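Local structure of UDP-N-acetylglucosamine 4-epimerase (Bacillus cereus, 3M2P) at residues K156-A161 with A206-Y211; H162-N167 with E287-L292; H190-A195 with L249-P254; A195-L200 with H261-D266; A236-N241 with N281-V286. The protein probably acts as an NAD(P)-dependent epimerase of the extended short-chain dehydrogenase type, inverting C4 of the sugar in UDP-N-acetylglucosamine. All coordinates share one frame; numbering follows the deposited sequence.

Contact 1: residues K156-A161 with A206-Y211; sequences KNLRFA and AKSVIY
Strand 156-160 and helix 206-211 run almost antiparallel, at 161°, with Leu-158 and Val-209 facing each other at a CA-CA distance of 8.2 Å. This is the helix-on-sheet packing of a Rossmann-type alpha/beta fold: helix 202-212 leaves strand 197-201 and turns back to lie against the neighbouring strand 154-164. Two strand residues, Leu-158 and Phe-160, meet two consecutive helix residues, Ser-208 and Val-209. Leu-158 points its CB at the helix, and its CD1 lies 4.1 Å from Val-209 CG2, the two side chains crossing at about a right angle. Phe-160 starts off to one side, but its ring swings round so that its edge, not a face, meets the helix. Val-209 CG2 is 4.2 Å from Phe-160 CZ, so this one methyl touches both strand side chains. One face of the Phe-160 ring is lined by Leu-158 CB, 3.9 Å above the plane. Phe-160 also comes close to Leu-14, a residue of the UDP site. Ser-208 OG, at chi1 64° between its backbone N and carbonyl carbon, hydrogen-bonds Ala-205 O three residues earlier, while the same OG sits in the plane of the Phe-160 ring, 3.6 Å from CE1.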
# COMPACT_ATOMS: atom_id res chain seq x y z
N LYS A 156 -3.68 13.18 9.60
CA LYS A 156 -2.91 12.35 10.51
C LYS A 156 -3.33 10.88 10.42
O LYS A 156 -4.40 10.51 10.90
CB LYS A 156 -3.09 12.85 11.94
CG LYS A 156 -2.26 14.08 12.27
CD LYS A 156 -2.95 14.96 13.30
CE LYS A 156 -4.42 15.08 12.97
NZ LYS A 156 -4.83 16.51 12.91
N ASN A 157 -2.49 10.06 9.79
CA ASN A 157 -2.71 8.62 9.69
C ASN A 157 -2.34 7.89 10.97
O ASN A 157 -1.20 7.97 11.44
CB ASN A 157 -1.89 8.05 8.54
CG ASN A 157 -2.29 8.61 7.20
OD1 ASN A 157 -1.45 8.91 6.36
ND2 ASN A 157 -3.59 8.74 7.00
N LEU A 158 -3.29 7.15 11.53
CA LEU A 158 -3.07 6.42 12.78
C LEU A 158 -3.00 4.92 12.54
O LEU A 158 -4.03 4.29 12.32
CB LEU A 158 -4.22 6.71 13.75
CG LEU A 158 -4.47 8.16 14.15
CD1 LEU A 158 -5.60 8.24 15.16
CD2 LEU A 158 -3.20 8.76 14.70
N ARG A 159 -1.81 4.35 12.57
CA ARG A 159 -1.69 2.89 12.46
C ARG A 159 -2.04 2.17 13.77
O ARG A 159 -1.16 1.85 14.57
CB ARG A 159 -0.30 2.50 11.97
CG ARG A 159 -0.02 2.99 10.58
CD ARG A 159 1.39 2.73 10.15
NE ARG A 159 1.57 3.03 8.73
CZ ARG A 159 2.75 3.28 8.16
NH1 ARG A 159 3.86 3.27 8.89
NH2 ARG A 159 2.82 3.53 6.86
N PHE A 160 -3.33 1.91 13.98
CA PHE A 160 -3.82 1.20 15.17
C PHE A 160 -3.28 -0.22 15.30
O PHE A 160 -3.15 -0.93 14.31
CB PHE A 160 -5.35 1.12 15.16
CG PHE A 160 -6.02 2.45 15.29
CD1 PHE A 160 -5.83 3.22 16.42
CD2 PHE A 160 -6.84 2.92 14.29
CE1 PHE A 160 -6.43 4.44 16.54
CE2 PHE A 160 -7.45 4.13 14.40
CZ PHE A 160 -7.24 4.90 15.53
N ALA A 161 -2.97 -0.61 16.53
CA ALA A 161 -2.65 -2.00 16.84
C ALA A 161 -3.96 -2.77 16.82
O ALA A 161 -4.99 -2.22 16.47
CB ALA A 161 -1.96 -2.12 18.20
N ALA A 206 -10.01 5.47 20.63
CA ALA A 206 -10.84 6.66 20.55
C ALA A 206 -10.13 7.81 21.27
O ALA A 206 -10.30 8.97 20.90
CB ALA A 206 -12.19 6.41 21.16
N LYS A 207 -9.31 7.48 22.27
CA LYS A 207 -8.55 8.50 22.99
C LYS A 207 -7.51 9.14 22.07
O LYS A 207 -7.41 10.36 22.01
CB LYS A 207 -7.87 7.93 24.24
CG LYS A 207 -7.01 8.95 25.01
CD LYS A 207 -6.56 8.39 26.34
CE LYS A 207 -5.81 9.40 27.20
NZ LYS A 207 -4.33 9.30 27.08
N SER A 208 -6.76 8.30 21.36
CA SER A 208 -5.73 8.79 20.46
C SER A 208 -6.33 9.63 19.31
O SER A 208 -5.69 10.54 18.80
CB SER A 208 -4.90 7.63 19.91
OG SER A 208 -5.69 6.76 19.13
N VAL A 209 -7.56 9.31 18.91
CA VAL A 209 -8.25 10.13 17.92
C VAL A 209 -8.43 11.54 18.47
O VAL A 209 -8.14 12.53 17.80
CB VAL A 209 -9.61 9.52 17.49
CG1 VAL A 209 -10.47 10.56 16.83
CG2 VAL A 209 -9.41 8.35 16.55
N ILE A 210 -8.90 11.62 19.71
CA ILE A 210 -9.10 12.90 20.36
C ILE A 210 -7.79 13.72 20.42
O ILE A 210 -7.79 14.90 20.07
CB ILE A 210 -9.70 12.69 21.78
CG1 ILE A 210 -11.07 12.02 21.69
CG2 ILE A 210 -9.82 14.01 22.55
CD1 ILE A 210 -12.09 12.81 20.89
N TYR A 211 -6.69 13.09 20.83
CA TYR A 211 -5.42 13.80 21.01
C TYR A 211 -4.78 14.22 19.70
O TYR A 211 -4.04 15.20 19.66
CB TYR A 211 -4.44 12.96 21.81
CG TYR A 211 -4.68 13.03 23.28
CD1 TYR A 211 -5.94 12.74 23.80
CD2 TYR A 211 -3.67 13.39 24.17
CE1 TYR A 211 -6.19 12.80 25.16
CE2 TYR A 211 -3.92 13.45 25.54
CZ TYR A 211 -5.18 13.15 26.03
OH TYR A 211 -5.46 13.20 27.37

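Contact 2: residues H162-N167 with E287-L292; sequences HLYGFN and EEIHLL
Ile-289 is the bump here, and the chain at Tyr-164, Gly-165 and Phe-166 forms the hollow that takes it. Its two branches part company: CD1 runs into the floor made by the Gly-165 backbone, 3.4 Å from Gly-165 O, with the edge of the Tyr-164 ring as a wall 3.9 Å away at CD2. CG2, anti to the backbone N, presses on Phe-166 CB at 3.7 Å. Three residues on, a second fit forms. Leu-292, whose placing is somewhat less certain, lays CG over a face of the Phe-166 ring, a CH-pi contact 4.1 Å from the centroid and 13° off the normal. Asn-167 CB lies over the opposite face, so the ring is sandwiched. Phe-282 meets the Tyr-164 ring edge-to-face, and Phe-166 N is hydrogen-bonded to Tyr-17 OH. Gly-165 also lies close to Phe-13 of the UDP site. Helix 282-293 packs where strand 154-164 runs out, at the C-terminal end of the parallel strands where Rossmann-type folds place their nucleotide site.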
# COMPACT_ATOMS: atom_id res chain seq x y z
N HIS A 162 -3.93 -4.05 17.17
CA HIS A 162 -5.13 -4.85 17.07
C HIS A 162 -6.21 -4.39 18.04
O HIS A 162 -6.01 -4.41 19.24
CB HIS A 162 -4.80 -6.34 17.25
CG HIS A 162 -3.74 -6.81 16.31
ND1 HIS A 162 -3.97 -7.00 14.97
CD2 HIS A 162 -2.43 -7.10 16.51
CE1 HIS A 162 -2.86 -7.40 14.38
NE2 HIS A 162 -1.90 -7.46 15.29
N LEU A 163 -7.35 -3.97 17.50
CA LEU A 163 -8.39 -3.44 18.36
C LEU A 163 -9.20 -4.55 19.04
O LEU A 163 -9.54 -5.55 18.41
CB LEU A 163 -9.32 -2.48 17.58
CG LEU A 163 -8.69 -1.28 16.85
CD1 LEU A 163 -7.74 -1.80 15.78
CD2 LEU A 163 -9.73 -0.36 16.21
N TYR A 164 -9.49 -4.35 20.32
CA TYR A 164 -10.47 -5.17 21.01
C TYR A 164 -11.39 -4.28 21.83
O TYR A 164 -11.00 -3.18 22.22
CB TYR A 164 -9.81 -6.22 21.90
CG TYR A 164 -9.02 -5.64 23.05
CD1 TYR A 164 -7.67 -5.37 22.91
CD2 TYR A 164 -9.63 -5.37 24.26
CE1 TYR A 164 -6.95 -4.84 23.95
CE2 TYR A 164 -8.91 -4.84 25.31
CZ TYR A 164 -7.57 -4.58 25.15
OH TYR A 164 -6.85 -4.06 26.20
N GLY A 165 -12.60 -4.75 22.08
CA GLY A 165 -13.56 -3.98 22.85
C GLY A 165 -14.69 -4.76 23.50
O GLY A 165 -14.60 -5.97 23.71
N PHE A 166 -15.78 -4.07 23.80
CA PHE A 166 -16.91 -4.70 24.47
C PHE A 166 -18.10 -4.89 23.53
O PHE A 166 -18.72 -3.92 23.10
CB PHE A 166 -17.32 -3.88 25.70
CG PHE A 166 -18.78 -3.96 26.03
CD1 PHE A 166 -19.32 -5.10 26.59
CD2 PHE A 166 -19.61 -2.88 25.79
CE1 PHE A 166 -20.67 -5.17 26.89
CE2 PHE A 166 -20.96 -2.94 26.09
CZ PHE A 166 -21.49 -4.08 26.64
N ASN A 167 -18.38 -6.15 23.22
CA ASN A 167 -19.53 -6.52 22.42
C ASN A 167 -19.29 -6.42 20.90
O ASN A 167 -19.65 -5.44 20.29
CB ASN A 167 -20.75 -5.71 22.85
CG ASN A 167 -22.06 -6.26 22.30
OD1 ASN A 167 -22.81 -5.54 21.64
ND2 ASN A 167 -22.33 -7.54 22.57
N GLU A 287 -11.00 -6.32 32.63
CA GLU A 287 -11.68 -6.18 33.92
C GLU A 287 -12.95 -5.36 33.73
O GLU A 287 -13.98 -5.65 34.33
CB GLU A 287 -10.78 -5.48 34.96
CG GLU A 287 -9.83 -6.38 35.79
CD GLU A 287 -8.99 -5.59 36.83
OE1 GLU A 287 -9.47 -4.55 37.36
OE2 GLU A 287 -7.84 -6.01 37.12
N GLU A 288 -12.86 -4.35 32.86
CA GLU A 288 -13.95 -3.41 32.62
C GLU A 288 -14.96 -3.95 31.62
O GLU A 288 -16.17 -3.84 31.81
CB GLU A 288 -13.37 -2.07 32.11
CG GLU A 288 -14.40 -1.00 31.78
CD GLU A 288 -13.77 0.34 31.42
OE1 GLU A 288 -13.21 1.01 32.32
OE2 GLU A 288 -13.84 0.73 30.23
N ILE A 289 -14.45 -4.54 30.54
CA ILE A 289 -15.31 -5.16 29.54
C ILE A 289 -16.18 -6.21 30.22
O ILE A 289 -17.38 -6.26 30.00
CB ILE A 289 -14.49 -5.80 28.40
CG1 ILE A 289 -13.67 -4.71 27.69
CG2 ILE A 289 -15.41 -6.55 27.42
CD1 ILE A 289 -12.82 -5.23 26.56
N HIS A 290 -15.56 -7.03 31.07
CA HIS A 290 -16.32 -8.00 31.85
C HIS A 290 -17.43 -7.29 32.62
O HIS A 290 -18.62 -7.61 32.46
CB HIS A 290 -15.40 -8.75 32.80
CG HIS A 290 -16.13 -9.52 33.86
ND1 HIS A 290 -16.96 -10.58 33.57
CD2 HIS A 290 -16.14 -9.39 35.21
CE1 HIS A 290 -17.46 -11.07 34.69
NE2 HIS A 290 -16.98 -10.37 35.70
N LEU A 291 -17.04 -6.33 33.45
CA LEU A 291 -17.96 -5.59 34.33
C LEU A 291 -19.00 -4.80 33.54
O LEU A 291 -19.69 -3.94 34.09
CB LEU A 291 -17.17 -4.65 35.25
CG LEU A 291 -17.88 -3.92 36.39
CD1 LEU A 291 -18.40 -2.53 35.99
CD2 LEU A 291 -18.99 -4.80 36.96
N LEU A 292 -19.12 -5.09 32.25
CA LEU A 292 -20.09 -4.41 31.42
C LEU A 292 -20.85 -5.41 30.56
O LEU A 292 -21.87 -5.07 29.96
CB LEU A 292 -19.40 -3.34 30.58
CG LEU A 292 -20.25 -2.20 30.00
CD1 LEU A 292 -21.65 -2.15 30.62
CD2 LEU A 292 -19.50 -0.88 30.17

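Contact 3: residues H190-A195 with L249-P254; sequences HANSVA and LLVKNP
His-190, Asn-253 and Val-251 carry most of this surface contact. The backbone link is a single weak hydrogen bond: Asn-253 N gives to His-190 O over 3.0 Å, bent to 126° at the hydrogen. Lys-252 CB stands beside the same carbonyl, 3.7 Å from His-190 O. The His-190 side chain leaves its CA pointing away from the other segment, yet with CG anti to the backbone N (chi1 -176°) the ring comes back beside Asn-253. The Asn-253 side chain lies over one face of the imidazole, toward its rim; which way round its amide sits is uncertain, but the amide and ring planes stand 77° apart, so the two groups do not stack. Val-251 makes the apolar half. Its CG1 lies against the backbone of Ala-191, 3.9 Å from Ala-191 CA, while CG2 is loosely packed, 4.2 Å from Asn-192 OD1. Nearby, Asn-192 is tied by backbone bonding to Asn-257, and Lys-252 to Leu-189. The two segments meet next to the paired strands 187-189 and 249-251, extending the contact of the small two-stranded parallel sheet that sits apart from the central Rossmann-type sheet, as in the smaller C-terminal domain of extended short-chain dehydrogenases.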
# COMPACT_ATOMS: atom_id res chain seq x y z
N HIS A 190 -5.34 -23.78 19.58
CA HIS A 190 -4.95 -24.85 18.67
C HIS A 190 -3.63 -25.49 19.06
O HIS A 190 -3.53 -26.71 19.18
CB HIS A 190 -4.85 -24.38 17.21
CG HIS A 190 -4.55 -25.48 16.25
ND1 HIS A 190 -3.29 -25.70 15.73
CD2 HIS A 190 -5.34 -26.46 15.74
CE1 HIS A 190 -3.32 -26.76 14.94
NE2 HIS A 190 -4.55 -27.23 14.93
N ALA A 191 -2.61 -24.66 19.24
CA ALA A 191 -1.33 -25.10 19.79
C ALA A 191 -0.74 -23.96 20.61
O ALA A 191 -1.34 -22.89 20.71
CB ALA A 191 -0.38 -25.53 18.69
N ASN A 192 0.42 -24.18 21.22
CA ASN A 192 1.11 -23.11 21.91
C ASN A 192 1.89 -22.25 20.93
O ASN A 192 2.37 -22.74 19.92
CB ASN A 192 2.06 -23.67 22.96
CG ASN A 192 1.45 -23.71 24.32
OD1 ASN A 192 0.82 -22.73 24.77
ND2 ASN A 192 1.63 -24.83 25.01
N SER A 193 2.03 -20.97 21.24
CA SER A 193 2.76 -20.08 20.36
C SER A 193 3.60 -19.12 21.16
O SER A 193 3.24 -18.73 22.26
CB SER A 193 1.81 -19.30 19.43
OG SER A 193 2.48 -18.91 18.23
N VAL A 194 4.72 -18.74 20.57
CA VAL A 194 5.63 -17.79 21.18
C VAL A 194 5.43 -16.39 20.58
O VAL A 194 6.00 -15.41 21.07
CB VAL A 194 7.09 -18.26 21.06
CG1 VAL A 194 8.01 -17.39 21.90
CG2 VAL A 194 7.20 -19.69 21.53
N ALA A 195 4.62 -16.30 19.53
CA ALA A 195 4.34 -15.04 18.85
C ALA A 195 3.58 -14.07 19.75
O ALA A 195 2.69 -14.48 20.49
CB ALA A 195 3.57 -15.28 17.58
N LEU A 249 -8.33 -23.48 30.69
CA LEU A 249 -7.68 -23.38 29.38
C LEU A 249 -7.18 -24.73 28.86
O LEU A 249 -6.54 -25.49 29.59
CB LEU A 249 -6.53 -22.37 29.44
CG LEU A 249 -5.63 -22.20 28.21
CD1 LEU A 249 -6.40 -21.73 26.98
CD2 LEU A 249 -4.50 -21.23 28.55
N LEU A 250 -7.47 -25.02 27.60
CA LEU A 250 -7.08 -26.28 26.98
C LEU A 250 -6.17 -25.98 25.80
O LEU A 250 -6.47 -25.11 24.99
CB LEU A 250 -8.34 -27.01 26.50
CG LEU A 250 -8.38 -28.49 26.06
CD1 LEU A 250 -7.23 -28.87 25.14
CD2 LEU A 250 -8.44 -29.40 27.27
N VAL A 251 -5.06 -26.69 25.69
CA VAL A 251 -4.27 -26.63 24.47
C VAL A 251 -4.50 -27.92 23.66
O VAL A 251 -4.07 -29.01 24.06
CB VAL A 251 -2.78 -26.40 24.76
CG1 VAL A 251 -2.00 -26.37 23.45
CG2 VAL A 251 -2.59 -25.11 25.51
N LYS A 252 -5.19 -27.77 22.53
CA LYS A 252 -5.63 -28.91 21.71
C LYS A 252 -4.51 -29.81 21.17
O LYS A 252 -4.66 -31.03 21.17
CB LYS A 252 -6.52 -28.42 20.55
CG LYS A 252 -7.92 -27.97 20.99
CD LYS A 252 -8.50 -26.93 20.05
CE LYS A 252 -9.24 -27.53 18.88
NZ LYS A 252 -9.58 -26.51 17.84
N ASN A 253 -3.40 -29.23 20.73
CA ASN A 253 -2.31 -29.98 20.12
C ASN A 253 -0.94 -29.64 20.69
O ASN A 253 -0.72 -28.52 21.17
CB ASN A 253 -2.26 -29.71 18.61
CG ASN A 253 -3.43 -30.31 17.87
OD1 ASN A 253 -3.79 -31.48 18.07
ND2 ASN A 253 -4.03 -29.53 16.98
N PRO A 254 -0.01 -30.60 20.66
CA PRO A 254 1.35 -30.33 21.12
C PRO A 254 2.13 -29.55 20.07
O PRO A 254 1.66 -29.42 18.94
CB PRO A 254 1.95 -31.74 21.29
CG PRO A 254 0.76 -32.65 21.39
CD PRO A 254 -0.25 -32.04 20.47

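Contact 4: residues A195-L200 with H261-D266; sequences AKREFL and HSSYMD
This is a short parallel backbone pairing, a single beta bridge between Arg-197 and Ser-263, by which the irregular chain 261-266 lines up alongside strand 197-201. Lys-196 O accepts from Ser-263 N at 2.8 Å, and Ser-263 O then accepts from Glu-198 N at 2.7 Å. At one end the pairing is prolonged by a side chain: Ser-262 OG, beside its own backbone N (chi1 -82°), takes the Lys-196 N-H at 2.7 Å in an almost straight bond of 169°. At the other, extended Glu-198 brings OE1 to the N of Met-265, a selenomethionine; the modelled bond is very short and its length doubtful. Glu-198 OE2 has further, weak bonds to Ser-226 N and Gly-227 N. The Tyr-264 ring turns its edge to the chain, with CD1 3.5 Å from Lys-196 O and CE1 4.0 Å from Lys-196 CB. Ser-263 OG is bonded to His-162 NE2, and Arg-197 NH2 to Asn-232. Just past the bridge, Glu-198 and Leu-200 bond to His-162 of strand 154-164, while Arg-197 bonds to Leu-230 of strand 229-230, and helix 268-273 follows soon after Asp-266.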
# COMPACT_ATOMS: atom_id res chain seq x y z
N ALA A 195 4.62 -16.30 19.53
CA ALA A 195 4.34 -15.04 18.85
C ALA A 195 3.58 -14.07 19.75
O ALA A 195 2.69 -14.48 20.49
CB ALA A 195 3.57 -15.28 17.58
N LYS A 196 3.95 -12.80 19.67
CA LYS A 196 3.39 -11.74 20.50
C LYS A 196 2.65 -10.74 19.63
O LYS A 196 3.19 -10.25 18.64
CB LYS A 196 4.50 -11.04 21.29
CG LYS A 196 5.00 -11.87 22.46
CD LYS A 196 6.35 -11.39 23.01
CE LYS A 196 6.63 -12.00 24.40
NZ LYS A 196 8.08 -12.12 24.75
N ARG A 197 1.40 -10.45 20.00
CA ARG A 197 0.54 -9.56 19.23
C ARG A 197 0.05 -8.40 20.09
O ARG A 197 -0.35 -8.61 21.22
CB ARG A 197 -0.65 -10.34 18.66
CG ARG A 197 -0.30 -11.33 17.54
CD ARG A 197 -1.54 -11.81 16.81
NE ARG A 197 -2.13 -13.00 17.43
CZ ARG A 197 -3.37 -13.43 17.22
NH1 ARG A 197 -4.19 -12.77 16.42
NH2 ARG A 197 -3.81 -14.53 17.82
N GLU A 198 0.07 -7.18 19.54
CA GLU A 198 -0.28 -6.00 20.34
C GLU A 198 -1.77 -5.70 20.28
O GLU A 198 -2.34 -5.61 19.21
CB GLU A 198 0.53 -4.81 19.85
CG GLU A 198 0.50 -3.59 20.77
CD GLU A 198 1.48 -2.53 20.28
OE1 GLU A 198 2.14 -2.79 19.26
OE2 GLU A 198 1.58 -1.45 20.92
N PHE A 199 -2.39 -5.55 21.45
CA PHE A 199 -3.83 -5.33 21.55
C PHE A 199 -4.18 -3.97 22.16
O PHE A 199 -3.90 -3.71 23.33
CB PHE A 199 -4.48 -6.43 22.37
CG PHE A 199 -4.42 -7.77 21.73
CD1 PHE A 199 -3.33 -8.60 21.93
CD2 PHE A 199 -5.46 -8.22 20.93
CE1 PHE A 199 -3.28 -9.85 21.35
CE2 PHE A 199 -5.41 -9.47 20.34
CZ PHE A 199 -4.31 -10.28 20.55
N LEU A 200 -4.83 -3.11 21.37
CA LEU A 200 -5.18 -1.77 21.80
C LEU A 200 -6.66 -1.68 22.10
O LEU A 200 -7.48 -1.89 21.22
CB LEU A 200 -4.82 -0.75 20.73
CG LEU A 200 -5.35 0.67 20.92
CD1 LEU A 200 -4.63 1.34 22.07
CD2 LEU A 200 -5.16 1.46 19.65
N HIS A 261 1.86 -15.08 13.59
CA HIS A 261 3.09 -14.28 13.57
C HIS A 261 3.05 -13.14 14.59
O HIS A 261 1.97 -12.73 15.04
CB HIS A 261 3.38 -13.77 12.15
CG HIS A 261 3.62 -14.87 11.16
ND1 HIS A 261 2.64 -15.34 10.31
CD2 HIS A 261 4.73 -15.61 10.90
CE1 HIS A 261 3.14 -16.32 9.57
NE2 HIS A 261 4.40 -16.49 9.90
N SER A 262 4.22 -12.64 14.98
CA SER A 262 4.28 -11.53 15.93
C SER A 262 3.94 -10.19 15.30
O SER A 262 4.37 -9.90 14.18
CB SER A 262 5.66 -11.45 16.58
OG SER A 262 5.76 -12.36 17.65
N SER A 263 3.18 -9.36 16.01
CA SER A 263 2.98 -7.98 15.57
C SER A 263 2.79 -7.01 16.73
O SER A 263 1.82 -7.09 17.49
CB SER A 263 1.83 -7.87 14.55
OG SER A 263 0.62 -8.41 15.04
N TYR A 264 3.74 -6.10 16.88
CA TYR A 264 3.63 -5.04 17.87
C TYR A 264 4.45 -3.86 17.42
O TYR A 264 5.30 -3.99 16.54
CB TYR A 264 4.08 -5.51 19.25
CG TYR A 264 5.41 -6.26 19.30
CD1 TYR A 264 5.44 -7.64 19.24
CD2 TYR A 264 6.61 -5.58 19.45
CE1 TYR A 264 6.63 -8.34 19.30
CE2 TYR A 264 7.82 -6.27 19.50
CZ TYR A 264 7.82 -7.65 19.44
OH TYR A 264 8.99 -8.37 19.51
N MSE A 265 4.21 -2.70 18.02
CA MSE A 265 4.86 -1.48 17.57
C MSE A 265 5.48 -0.68 18.69
O MSE A 265 5.05 -0.72 19.83
CB MSE A 265 3.86 -0.57 16.86
CG MSE A 265 3.23 -1.15 15.63
SE MSE A 265 1.66 -0.12 15.13
CE MSE A 265 0.71 -0.18 16.85
N ASP A 266 6.48 0.09 18.29
CA ASP A 266 7.07 1.14 19.08
C ASP A 266 6.21 2.40 18.90
O ASP A 266 6.07 2.91 17.79
CB ASP A 266 8.48 1.36 18.55
CG ASP A 266 9.16 2.53 19.18
OD1 ASP A 266 8.52 3.18 20.02
OD2 ASP A 266 10.33 2.79 18.82

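Contact 5: residues A236-N241 with N281-V286; sequences ANTINN and NFATAV
Asn-281 OD1 accepts the N-H of Thr-284 at 2.9 Å, a fairly straight bond of 154°, and so N-caps the helix that starts with Phe-282; the N-terminal part of that helix packs on helix 236-241. The two axes lie 39° apart and come within 9.6 Å, and the contact between them is apolar. Thr-238 sits in the middle. Its OG1 hydrogen-bonds Glu-234 O within its own helix, and the methyl CG2, set trans to N, goes across instead, 3.6 Å from Ala-283 CA and 3.7 Å from Phe-282 CD1. Thr-238 CB lies in the plane of the Phe-282 ring at its edge. Ile-239 reaches another point of that edge, with CD1 4.2 Å from Phe-282 CZ. Its CG1 meets Val-286 CG1 at 4.0 Å, the side chains nearly perpendicular. Within helix 282-293, Val-286 CG2 stands over the centre of one Phe-282 face, 3.7 Å above the plane. Further packing comes from helix 173-182, whose Phe-178 touches Ile-239 and Val-286 and whose Ile-174 touches Phe-282; Leu-249 of strand 249-251 packs on helix 232-242 at Ala-236 and Asn-240.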
# COMPACT_ATOMS: atom_id res chain seq x y z
N ALA A 236 -5.69 -15.50 26.86
CA ALA A 236 -6.66 -16.43 27.44
C ALA A 236 -6.66 -16.41 28.96
O ALA A 236 -7.71 -16.32 29.58
CB ALA A 236 -6.40 -17.83 26.94
N ASN A 237 -5.47 -16.48 29.56
CA ASN A 237 -5.31 -16.43 31.01
C ASN A 237 -5.91 -15.17 31.63
O ASN A 237 -6.68 -15.24 32.60
CB ASN A 237 -3.82 -16.48 31.38
CG ASN A 237 -3.17 -17.81 31.08
OD1 ASN A 237 -3.85 -18.81 30.84
ND2 ASN A 237 -1.84 -17.82 31.09
N THR A 238 -5.55 -14.02 31.08
CA THR A 238 -6.01 -12.75 31.59
C THR A 238 -7.53 -12.65 31.50
O THR A 238 -8.18 -12.19 32.42
CB THR A 238 -5.35 -11.58 30.83
OG1 THR A 238 -3.92 -11.69 30.94
CG2 THR A 238 -5.83 -10.24 31.39
N ILE A 239 -8.09 -13.09 30.38
CA ILE A 239 -9.54 -13.13 30.27
C ILE A 239 -10.13 -14.09 31.30
O ILE A 239 -11.08 -13.74 32.01
CB ILE A 239 -10.01 -13.49 28.84
CG1 ILE A 239 -9.78 -12.30 27.91
CG2 ILE A 239 -11.48 -13.88 28.86
CD1 ILE A 239 -9.77 -12.63 26.43
N ASN A 240 -9.55 -15.29 31.38
CA ASN A 240 -9.93 -16.29 32.38
C ASN A 240 -10.03 -15.76 33.81
O ASN A 240 -11.07 -15.92 34.45
CB ASN A 240 -8.97 -17.47 32.34
CG ASN A 240 -9.42 -18.56 31.40
OD1 ASN A 240 -8.66 -19.49 31.11
ND2 ASN A 240 -10.65 -18.46 30.93
N ASN A 241 -8.97 -15.14 34.31
CA ASN A 241 -8.99 -14.56 35.66
C ASN A 241 -10.12 -13.56 35.84
O ASN A 241 -11.02 -13.77 36.65
CB ASN A 241 -7.64 -13.91 36.03
CG ASN A 241 -6.47 -14.87 35.87
OD1 ASN A 241 -6.62 -15.98 35.35
ND2 ASN A 241 -5.28 -14.43 36.31
N ASN A 281 -4.43 -1.15 30.21
CA ASN A 281 -3.56 -2.24 29.76
C ASN A 281 -4.46 -3.46 29.67
O ASN A 281 -5.59 -3.42 30.16
CB ASN A 281 -2.40 -2.46 30.73
CG ASN A 281 -2.84 -2.92 32.11
OD1 ASN A 281 -4.03 -3.16 32.35
ND2 ASN A 281 -1.89 -3.06 33.02
N PHE A 282 -4.00 -4.54 29.03
CA PHE A 282 -4.94 -5.61 28.69
C PHE A 282 -5.83 -6.05 29.85
O PHE A 282 -7.04 -6.19 29.67
CB PHE A 282 -4.25 -6.82 28.05
CG PHE A 282 -5.21 -7.75 27.37
CD1 PHE A 282 -5.49 -9.00 27.90
CD2 PHE A 282 -5.85 -7.37 26.20
CE1 PHE A 282 -6.38 -9.85 27.27
CE2 PHE A 282 -6.75 -8.22 25.56
CZ PHE A 282 -7.01 -9.46 26.10
N ALA A 283 -5.24 -6.24 31.03
CA ALA A 283 -5.97 -6.76 32.21
C ALA A 283 -6.98 -5.77 32.77
O ALA A 283 -8.07 -6.15 33.21
CB ALA A 283 -4.99 -7.21 33.30
N THR A 284 -6.61 -4.49 32.76
CA THR A 284 -7.48 -3.42 33.22
C THR A 284 -8.66 -3.25 32.28
O THR A 284 -9.79 -3.05 32.72
CB THR A 284 -6.70 -2.09 33.27
OG1 THR A 284 -5.95 -2.02 34.49
CG2 THR A 284 -7.64 -0.92 33.20
N ALA A 285 -8.39 -3.35 30.98
CA ALA A 285 -9.40 -3.20 29.94
C ALA A 285 -10.46 -4.29 30.01
O ALA A 285 -11.65 -4.04 29.88
CB ALA A 285 -8.73 -3.22 28.59
N VAL A 286 -10.00 -5.52 30.19
CA VAL A 286 -10.89 -6.67 30.21
C VAL A 286 -11.65 -6.74 31.54
O VAL A 286 -12.81 -7.16 31.56
CB VAL A 286 -10.09 -7.95 29.94
CG1 VAL A 286 -11.01 -9.15 29.96
CG2 VAL A 286 -9.39 -7.85 28.59

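Overall arrangement
From the N terminus, strand 154-164 opens contacts 1 and 2 in turn. The chain then opens contact 3 at 190-195 and contact 4 directly after, the two sharing Ala-195. Helix 202-212 closes contact 1, which therefore crosses contacts 2, 3 and 4. Helix 232-242 opens contact 5, in series with contact 1. Contacts 3, 4 and 5 then close in that order, each crossing the other two, and all three nest inside the long loop that contact 2 closes on helix 282-293. Contacts 1 and 4 tie the central sheet to a helix and a loop; contacts 2 and 5 share the C-terminal helix, about 9 Å apart between centres; contact 3 lies outermost.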